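Local coordinates for cell wall surface anchor family protein (Streptococcus agalactiae serogroup V, PDB 3PF2) that serves as the major pilin that builds the shaft of a pilus on the bacterial surface, represented by its 35 kDa C-terminal fragment, at residues F186-S191 against Q195-A200; A200-L205 against G246-K251. All coordinates share one frame; numbering follows the deposited sequence.

Interaction 1 of 2, residues F186-S191 against Q195-A200; sequences FVKKDS and QTLGGA
The Asp-190 carboxylate and the Gln-195 amide stand almost perpendicular, their planes 87° apart, and every approach from Gln-195 is to one face of the carboxylate. Together they close the turn after strand 178-190 in the prealbumin-like, CNA B-type domain. Over that face lies Gln-195 CG, 3.6 Å from Asp-190 CG, flanked by two donors tilted well out of the carboxylate plane. Gln-195 N points at Asp-190 OD1 (3.2 Å) along a nearly straight N-H line, while Gln-195 NE2 reaches OD2 of Asp-190, also at 3.2 Å, with that oxygen in the plane of the amide. OD1 accepts Thr-194 N as well, so it is gripped twice.

The backbone evidence is a single antiparallel bridge. Lys-189 and Thr-196 form its non-hydrogen-bonded pair, with Leu-197 N to Lys-188 O at 2.9 Å before it and Asp-190 N to Gln-195 O at 3.2 Å beyond. Leu-197 CD1 leans against the peptide of Lys-189, 3.6 Å from its O.

Lys-188 NZ is covalently joined to the side-chain carbon CG of Asn-316, an intramolecular isopeptide bond linking this strand to strand 312-316. With CG anti to the backbone N (chi1 -175°) and a bend at chi2, the lysine chain passes Ala-200, whose CB lies 3.9 Å from Lys-188 CE.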
ATOM      1  N   PHE A 186       6.023  -6.360 -22.184  1.00 11.43           N
ATOM      2  CA  PHE A 186       5.470  -6.736 -23.471  1.00 11.27           C
ATOM      3  C   PHE A 186       6.504  -6.564 -24.574  1.00 11.95           C
ATOM      4  O   PHE A 186       7.409  -5.735 -24.475  1.00 11.42           O
ATOM      5  CB  PHE A 186       4.308  -5.810 -23.833  1.00 11.76           C
ATOM      6  CG  PHE A 186       3.198  -5.805 -22.832  1.00 10.70           C
ATOM      7  CD1 PHE A 186       2.232  -6.800 -22.866  1.00 10.59           C
ATOM      8  CD2 PHE A 186       3.130  -4.814 -21.861  1.00 10.93           C
ATOM      9  CE1 PHE A 186       1.179  -6.812 -21.935  1.00 11.65           C
ATOM     10  CE2 PHE A 186       2.083  -4.807 -20.909  1.00 12.68           C
ATOM     11  CZ  PHE A 186       1.107  -5.811 -20.954  1.00 11.61           C
ATOM     12  N   VAL A 187       6.316  -7.311 -25.654  1.00 12.34           N
ATOM     13  CA  VAL A 187       7.068  -7.072 -26.885  1.00 13.27           C
ATOM     14  C   VAL A 187       6.134  -7.220 -28.087  1.00 12.97           C
ATOM     15  O   VAL A 187       5.366  -8.198 -28.183  1.00 12.79           O
ATOM     16  CB  VAL A 187       8.340  -7.964 -26.981  1.00 13.30           C
ATOM     17  CG1 VAL A 187       7.990  -9.455 -26.953  1.00 13.76           C
ATOM     18  CG2 VAL A 187       9.148  -7.588 -28.224  1.00 14.87           C
ATOM     19  N   LYS A 188       6.168  -6.220 -28.972  1.00 13.53           N
ATOM     20  CA  LYS A 188       5.299  -6.181 -30.146  1.00 13.19           C
ATOM     21  C   LYS A 188       6.060  -6.741 -31.341  1.00 13.91           C
ATOM     22  O   LYS A 188       7.165  -6.304 -31.625  1.00 13.87           O
ATOM     23  CB  LYS A 188       4.850  -4.747 -30.439  1.00 12.87           C
ATOM     24  CG  LYS A 188       3.824  -4.615 -31.587  1.00 13.70           C
ATOM     25  CD  LYS A 188       2.466  -5.198 -31.198  1.00 11.20           C
ATOM     26  CE  LYS A 188       1.414  -5.011 -32.294  1.00 13.67           C
ATOM     27  NZ  LYS A 188       1.721  -5.806 -33.531  1.00 13.14           N
ATOM     28  N   LYS A 189       5.460  -7.711 -32.018  1.00 14.66           N
ATOM     29  CA  LYS A 189       6.111  -8.386 -33.139  1.00 15.43           C
ATOM     30  C   LYS A 189       5.141  -8.563 -34.303  1.00 15.83           C
ATOM     31  O   LYS A 189       3.945  -8.297 -34.178  1.00 15.69           O
ATOM     32  CB  LYS A 189       6.668  -9.757 -32.701  1.00 15.55           C
ATOM     33  CG  LYS A 189       7.768  -9.685 -31.634  1.00 14.57           C
ATOM     34  CD  LYS A 189       8.351 -11.073 -31.369  1.00 15.60           C
ATOM     35  CE  LYS A 189       9.370 -11.048 -30.251  1.00 16.54           C
ATOM     36  NZ  LYS A 189      10.065 -12.380 -30.162  1.00 16.61           N
ATOM     37  N   ASP A 190       5.667  -8.999 -35.446  1.00 16.47           N
ATOM     38  CA  ASP A 190       4.830  -9.382 -36.579  1.00 18.04           C
ATOM     39  C   ASP A 190       4.241 -10.776 -36.352  1.00 18.61           C
ATOM     40  O   ASP A 190       4.527 -11.410 -35.337  1.00 18.75           O
ATOM     41  CB  ASP A 190       5.640  -9.330 -37.887  1.00 18.43           C
ATOM     42  CG  ASP A 190       6.825 -10.310 -37.905  1.00 21.14           C
ATOM     43  OD1 ASP A 190       7.186 -10.891 -36.860  1.00 20.32           O
ATOM     44  OD2 ASP A 190       7.398 -10.503 -39.001  1.00 24.23           O
ATOM     45  N   SER A 191       3.459 -11.275 -37.304  1.00 19.74           N
ATOM     46  CA  SER A 191       2.666 -12.491 -37.083  1.00 21.02           C
ATOM     47  C   SER A 191       3.491 -13.765 -36.905  1.00 21.83           C
ATOM     48  O   SER A 191       3.050 -14.703 -36.233  1.00 22.67           O
ATOM     49  CB  SER A 191       1.626 -12.685 -38.195  1.00 21.17           C
ATOM     50  OG  SER A 191       2.251 -12.967 -39.431  1.00 22.86           O
ATOM     51  N   GLN A 195      10.262 -10.296 -36.350  1.00 24.91           N
ATOM     52  CA  GLN A 195      10.759  -8.951 -36.084  1.00 24.58           C
ATOM     53  C   GLN A 195       9.950  -8.212 -35.038  1.00 23.37           C
ATOM     54  O   GLN A 195       8.762  -8.479 -34.854  1.00 23.06           O
ATOM     55  CB  GLN A 195      10.820  -8.118 -37.364  1.00 25.39           C
ATOM     56  CG  GLN A 195       9.485  -7.885 -38.019  1.00 27.22           C
ATOM     57  CD  GLN A 195       9.626  -7.369 -39.433  1.00 31.17           C
ATOM     58  OE1 GLN A 195      10.300  -6.363 -39.677  1.00 33.33           O
ATOM     59  NE2 GLN A 195       8.990  -8.056 -40.377  1.00 31.65           N
ATOM     60  N   THR A 196      10.612  -7.281 -34.370  1.00 22.20           N
ATOM     61  CA  THR A 196       9.969  -6.415 -33.398  1.00 21.10           C
ATOM     62  C   THR A 196       9.441  -5.186 -34.123  1.00 20.45           C
ATOM     63  O   THR A 196       9.971  -4.797 -35.179  1.00 20.44           O
ATOM     64  CB  THR A 196      10.942  -6.007 -32.288  1.00 21.08           C
ATOM     65  OG1 THR A 196      12.101  -5.401 -32.878  1.00 22.12           O
ATOM     66  CG2 THR A 196      11.367  -7.233 -31.472  1.00 21.42           C
ATOM     67  N   LEU A 197       8.382  -4.589 -33.585  1.00 19.11           N
ATOM     68  CA  LEU A 197       7.707  -3.485 -34.263  1.00 17.59           C
ATOM     69  C   LEU A 197       7.478  -2.340 -33.307  1.00 17.77           C
ATOM     70  O   LEU A 197       6.921  -2.529 -32.219  1.00 17.32           O
ATOM     71  CB  LEU A 197       6.373  -3.955 -34.854  1.00 17.44           C
ATOM     72  CG  LEU A 197       6.372  -5.096 -35.887  1.00 16.57           C
ATOM     73  CD1 LEU A 197       4.946  -5.539 -36.178  1.00 16.89           C
ATOM     74  CD2 LEU A 197       7.078  -4.662 -37.192  1.00 17.56           C
ATOM     75  N   GLY A 198       7.890  -1.148 -33.717  1.00 16.92           N
ATOM     76  CA  GLY A 198       7.632   0.054 -32.927  1.00 16.69           C
ATOM     77  C   GLY A 198       6.376   0.777 -33.363  1.00 16.59           C
ATOM     78  O   GLY A 198       5.895   0.587 -34.487  1.00 16.59           O
ATOM     79  N   GLY A 199       5.844   1.618 -32.476  1.00 16.10           N
ATOM     80  CA  GLY A 199       4.745   2.509 -32.832  1.00 15.76           C
ATOM     81  C   GLY A 199       3.331   1.997 -32.657  1.00 15.93           C
ATOM     82  O   GLY A 199       2.382   2.705 -32.968  1.00 16.37           O
ATOM     83  N   ALA A 200       3.164   0.761 -32.184  1.00 15.37           N
ATOM     84  CA  ALA A 200       1.826   0.279 -31.844  1.00 14.99           C
ATOM     85  C   ALA A 200       1.389   1.033 -30.607  1.00 14.80           C
ATOM     86  O   ALA A 200       2.207   1.291 -29.720  1.00 15.28           O
ATOM     87  CB  ALA A 200       1.826  -1.230 -31.591  1.00 14.93           C
TER

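Interaction 2 of 2, residues A200-L205 against G246-K251; sequences AEFDLL and GTFEIK
Different first torsions bring the two phenylalanines together: Phe-202 holds CG beside its backbone N, anti to the carbonyl carbon (chi1 -50°), whereas Phe-248 places CG between N and the carbonyl carbon (chi1 63°). Each side chain leaves its strand toward the other, and the two cross at about a right angle. Their rings nevertheless end nearly parallel, with planes at 18°. Centroids 5.1 Å apart, combined with a much closer approach of single atoms, fit rings slid apart until they barely overlap. Phe-248 CZ lies against the CD2-CE2 bond of Phe-202, with Phe-202 CE2 nearest at 3.5 Å.

Two residues along each strand, a second pair meets tip to tip. Leu-204 CD2 lies 4.0 Å from Ile-250 CG1 and 4.1 Å from Ile-250 CD1. The backbones stay well separated, since even the nearest CA atoms, those of Leu-204 and Ile-250, are 9.1 Å apart. That spacing and the apolar contacts are consistent with packing between two sheets of a prealbumin-like beta sandwich.

Sheet membership supplies the evidence: strand 201-206 runs between strands 239-241 and 266-274 in one sheet, while strand 247-253 pairs with strand 178-190 in another. Leu-240 of strand 239-241 touches both Phe-248 and Ile-250, Phe-202 packs on Leu-270 of strand 266-274, and Leu-204 rests on Phe-288 of strand 286-290.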
ATOM      1  N   ALA A 200       3.164   0.761 -32.184  1.00 15.37           N
ATOM      2  CA  ALA A 200       1.826   0.279 -31.844  1.00 14.99           C
ATOM      3  C   ALA A 200       1.389   1.033 -30.607  1.00 14.80           C
ATOM      4  O   ALA A 200       2.207   1.291 -29.720  1.00 15.28           O
ATOM      5  CB  ALA A 200       1.826  -1.230 -31.591  1.00 14.93           C
ATOM      6  N   GLU A 201       0.122   1.433 -30.561  1.00 14.40           N
ATOM      7  CA  GLU A 201      -0.420   2.110 -29.390  1.00 14.00           C
ATOM      8  C   GLU A 201      -1.599   1.348 -28.791  1.00 13.90           C
ATOM      9  O   GLU A 201      -2.397   0.732 -29.522  1.00 13.37           O
ATOM     10  CB  GLU A 201      -0.801   3.569 -29.723  1.00 14.49           C
ATOM     11  CG  GLU A 201       0.403   4.379 -30.220  1.00 14.90           C
ATOM     12  CD  GLU A 201       0.103   5.838 -30.517  1.00 16.70           C
ATOM     13  OE1 GLU A 201      -1.060   6.267 -30.393  1.00 17.34           O
ATOM     14  OE2 GLU A 201       1.062   6.550 -30.875  1.00 18.90           O
ATOM     15  N   PHE A 202      -1.687   1.384 -27.453  1.00 13.05           N
ATOM     16  CA  PHE A 202      -2.703   0.632 -26.715  1.00 12.81           C
ATOM     17  C   PHE A 202      -3.318   1.439 -25.581  1.00 12.84           C
ATOM     18  O   PHE A 202      -2.596   2.049 -24.781  1.00 14.17           O
ATOM     19  CB  PHE A 202      -2.102  -0.662 -26.103  1.00 12.79           C
ATOM     20  CG  PHE A 202      -1.317  -1.495 -27.077  1.00 11.51           C
ATOM     21  CD1 PHE A 202      -1.903  -2.594 -27.708  1.00 12.83           C
ATOM     22  CD2 PHE A 202       0.015  -1.194 -27.344  1.00 11.78           C
ATOM     23  CE1 PHE A 202      -1.174  -3.370 -28.610  1.00 13.05           C
ATOM     24  CE2 PHE A 202       0.747  -1.950 -28.257  1.00 10.93           C
ATOM     25  CZ  PHE A 202       0.150  -3.047 -28.875  1.00 12.67           C
ATOM     26  N   ASP A 203      -4.649   1.416 -25.493  1.00 13.03           N
ATOM     27  CA  ASP A 203      -5.341   1.841 -24.272  1.00 13.39           C
ATOM     28  C   ASP A 203      -5.235   0.756 -23.203  1.00 12.66           C
ATOM     29  O   ASP A 203      -5.514  -0.414 -23.471  1.00 13.25           O
ATOM     30  CB  ASP A 203      -6.828   2.077 -24.524  1.00 13.59           C
ATOM     31  CG  ASP A 203      -7.105   3.263 -25.432  1.00 15.34           C
ATOM     32  OD1 ASP A 203      -6.210   4.116 -25.645  1.00 18.29           O
ATOM     33  OD2 ASP A 203      -8.254   3.333 -25.922  1.00 17.80           O
ATOM     34  N   LEU A 204      -4.868   1.152 -21.989  1.00 12.58           N
ATOM     35  CA  LEU A 204      -4.835   0.216 -20.861  1.00 12.00           C
ATOM     36  C   LEU A 204      -6.166   0.229 -20.121  1.00 11.96           C
ATOM     37  O   LEU A 204      -6.646   1.302 -19.693  1.00 11.46           O
ATOM     38  CB  LEU A 204      -3.682   0.550 -19.905  1.00 11.65           C
ATOM     39  CG  LEU A 204      -3.654  -0.229 -18.575  1.00 12.12           C
ATOM     40  CD1 LEU A 204      -3.273  -1.710 -18.754  1.00 14.23           C
ATOM     41  CD2 LEU A 204      -2.715   0.461 -17.586  1.00 12.26           C
ATOM     42  N   LEU A 205      -6.754  -0.961 -19.979  1.00 11.64           N
ATOM     43  CA  LEU A 205      -8.089  -1.124 -19.386  1.00 12.84           C
ATOM     44  C   LEU A 205      -8.088  -2.138 -18.236  1.00 13.19           C
ATOM     45  O   LEU A 205      -7.292  -3.082 -18.214  1.00 12.42           O
ATOM     46  CB  LEU A 205      -9.076  -1.617 -20.453  1.00 12.99           C
ATOM     47  CG  LEU A 205      -9.116  -0.913 -21.819  1.00 14.23           C
ATOM     48  CD1 LEU A 205     -10.057  -1.650 -22.763  1.00 14.89           C
ATOM     49  CD2 LEU A 205      -9.523   0.549 -21.678  1.00 14.81           C
ATOM     50  N   GLY A 246      10.407  -2.851 -30.086  1.00 17.25           N
ATOM     51  CA  GLY A 246       9.183  -3.616 -29.861  1.00 16.18           C
ATOM     52  C   GLY A 246       8.704  -3.614 -28.415  1.00 15.81           C
ATOM     53  O   GLY A 246       7.563  -3.975 -28.152  1.00 15.13           O
ATOM     54  N   THR A 247       9.552  -3.174 -27.483  1.00 15.16           N
ATOM     55  CA  THR A 247       9.217  -3.357 -26.059  1.00 14.99           C
ATOM     56  C   THR A 247       8.370  -2.236 -25.477  1.00 14.16           C
ATOM     57  O   THR A 247       8.371  -1.105 -25.968  1.00 14.15           O
ATOM     58  CB  THR A 247      10.464  -3.513 -25.155  1.00 15.07           C
ATOM     59  OG1 THR A 247      11.128  -2.250 -25.038  1.00 15.67           O
ATOM     60  CG2 THR A 247      11.404  -4.582 -25.685  1.00 15.77           C
ATOM     61  N   PHE A 248       7.624  -2.586 -24.432  1.00 13.17           N
ATOM     62  CA  PHE A 248       7.013  -1.619 -23.544  1.00 12.34           C
ATOM     63  C   PHE A 248       6.598  -2.312 -22.258  1.00 12.50           C
ATOM     64  O   PHE A 248       6.642  -3.542 -22.178  1.00 11.95           O
ATOM     65  CB  PHE A 248       5.856  -0.848 -24.203  1.00 12.59           C
ATOM     66  CG  PHE A 248       4.676  -1.695 -24.622  1.00 11.51           C
ATOM     67  CD1 PHE A 248       3.510  -1.692 -23.852  1.00 11.67           C
ATOM     68  CD2 PHE A 248       4.695  -2.435 -25.802  1.00 12.91           C
ATOM     69  CE1 PHE A 248       2.391  -2.418 -24.239  1.00 11.98           C
ATOM     70  CE2 PHE A 248       3.580  -3.185 -26.202  1.00 11.83           C
ATOM     71  CZ  PHE A 248       2.420  -3.170 -25.415  1.00 11.52           C
ATOM     72  N   GLU A 249       6.228  -1.517 -21.263  1.00 12.18           N
ATOM     73  CA  GLU A 249       5.938  -2.035 -19.921  1.00 12.34           C
ATOM     74  C   GLU A 249       4.885  -1.187 -19.231  1.00 12.19           C
ATOM     75  O   GLU A 249       4.649  -0.042 -19.614  1.00 11.97           O
ATOM     76  CB  GLU A 249       7.209  -2.014 -19.055  1.00 13.26           C
ATOM     77  CG  GLU A 249       8.374  -2.852 -19.587  1.00 14.47           C
ATOM     78  CD  GLU A 249       9.588  -2.799 -18.697  1.00 15.14           C
ATOM     79  OE1 GLU A 249       9.606  -1.974 -17.748  1.00 15.78           O
ATOM     80  OE2 GLU A 249      10.522  -3.592 -18.950  1.00 17.23           O
ATOM     81  N   ILE A 250       4.240  -1.757 -18.212  1.00 11.56           N
ATOM     82  CA  ILE A 250       3.438  -0.965 -17.287  1.00 11.29           C
ATOM     83  C   ILE A 250       3.866  -1.372 -15.879  1.00 11.70           C
ATOM     84  O   ILE A 250       3.982  -2.566 -15.579  1.00 11.67           O
ATOM     85  CB  ILE A 250       1.906  -1.139 -17.528  1.00 11.25           C
ATOM     86  CG1 ILE A 250       1.082  -0.257 -16.573  1.00 12.50           C
ATOM     87  CG2 ILE A 250       1.485  -2.607 -17.390  1.00 10.89           C
ATOM     88  CD1 ILE A 250       1.219   1.246 -16.827  1.00 12.44           C
ATOM     89  N   LYS A 251       4.102  -0.380 -15.026  1.00 11.51           N
ATOM     90  CA  LYS A 251       4.568  -0.635 -13.662  1.00 11.40           C
ATOM     91  C   LYS A 251       3.578  -0.094 -12.645  1.00 11.73           C
ATOM     92  O   LYS A 251       3.127   1.051 -12.742  1.00 12.83           O
ATOM     93  CB  LYS A 251       5.953  -0.016 -13.420  1.00 11.07           C
ATOM     94  CG  LYS A 251       7.022  -0.483 -14.409  1.00 12.90           C
ATOM     95  CD  LYS A 251       8.410   0.039 -14.064  1.00 14.22           C
ATOM     96  CE  LYS A 251       9.009  -0.743 -12.904  1.00 16.40           C
ATOM     97  NZ  LYS A 251      10.489  -0.539 -12.755  1.00 18.58           N
TER

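Overall arrangement
Interaction 2 is wholly buried between the sheets, whereas interaction 1 is a partly buried turn in which Gln-195 and Thr-196 are exposed. Their chemistry follows: backbone and carboxylate bonds hold the turn, and hydrocarbon contact joins the sheets. The return arm 195-200 runs on into strand 201-206; Ala-200 lies in both segment ranges but makes contact only in interaction 1, with Lys-188. Strands 178-190 and 247-253 are sheet neighbours, joined by probable hydrogen bonds from Lys-188 N to Gly-246 O (2.8 Å) and from Phe-186 N to Phe-248 O (2.9 Å). Phe-186 also stacks on Phe-248, so the strand carrying the isopeptide lysine itself adds a ring beside interaction 2.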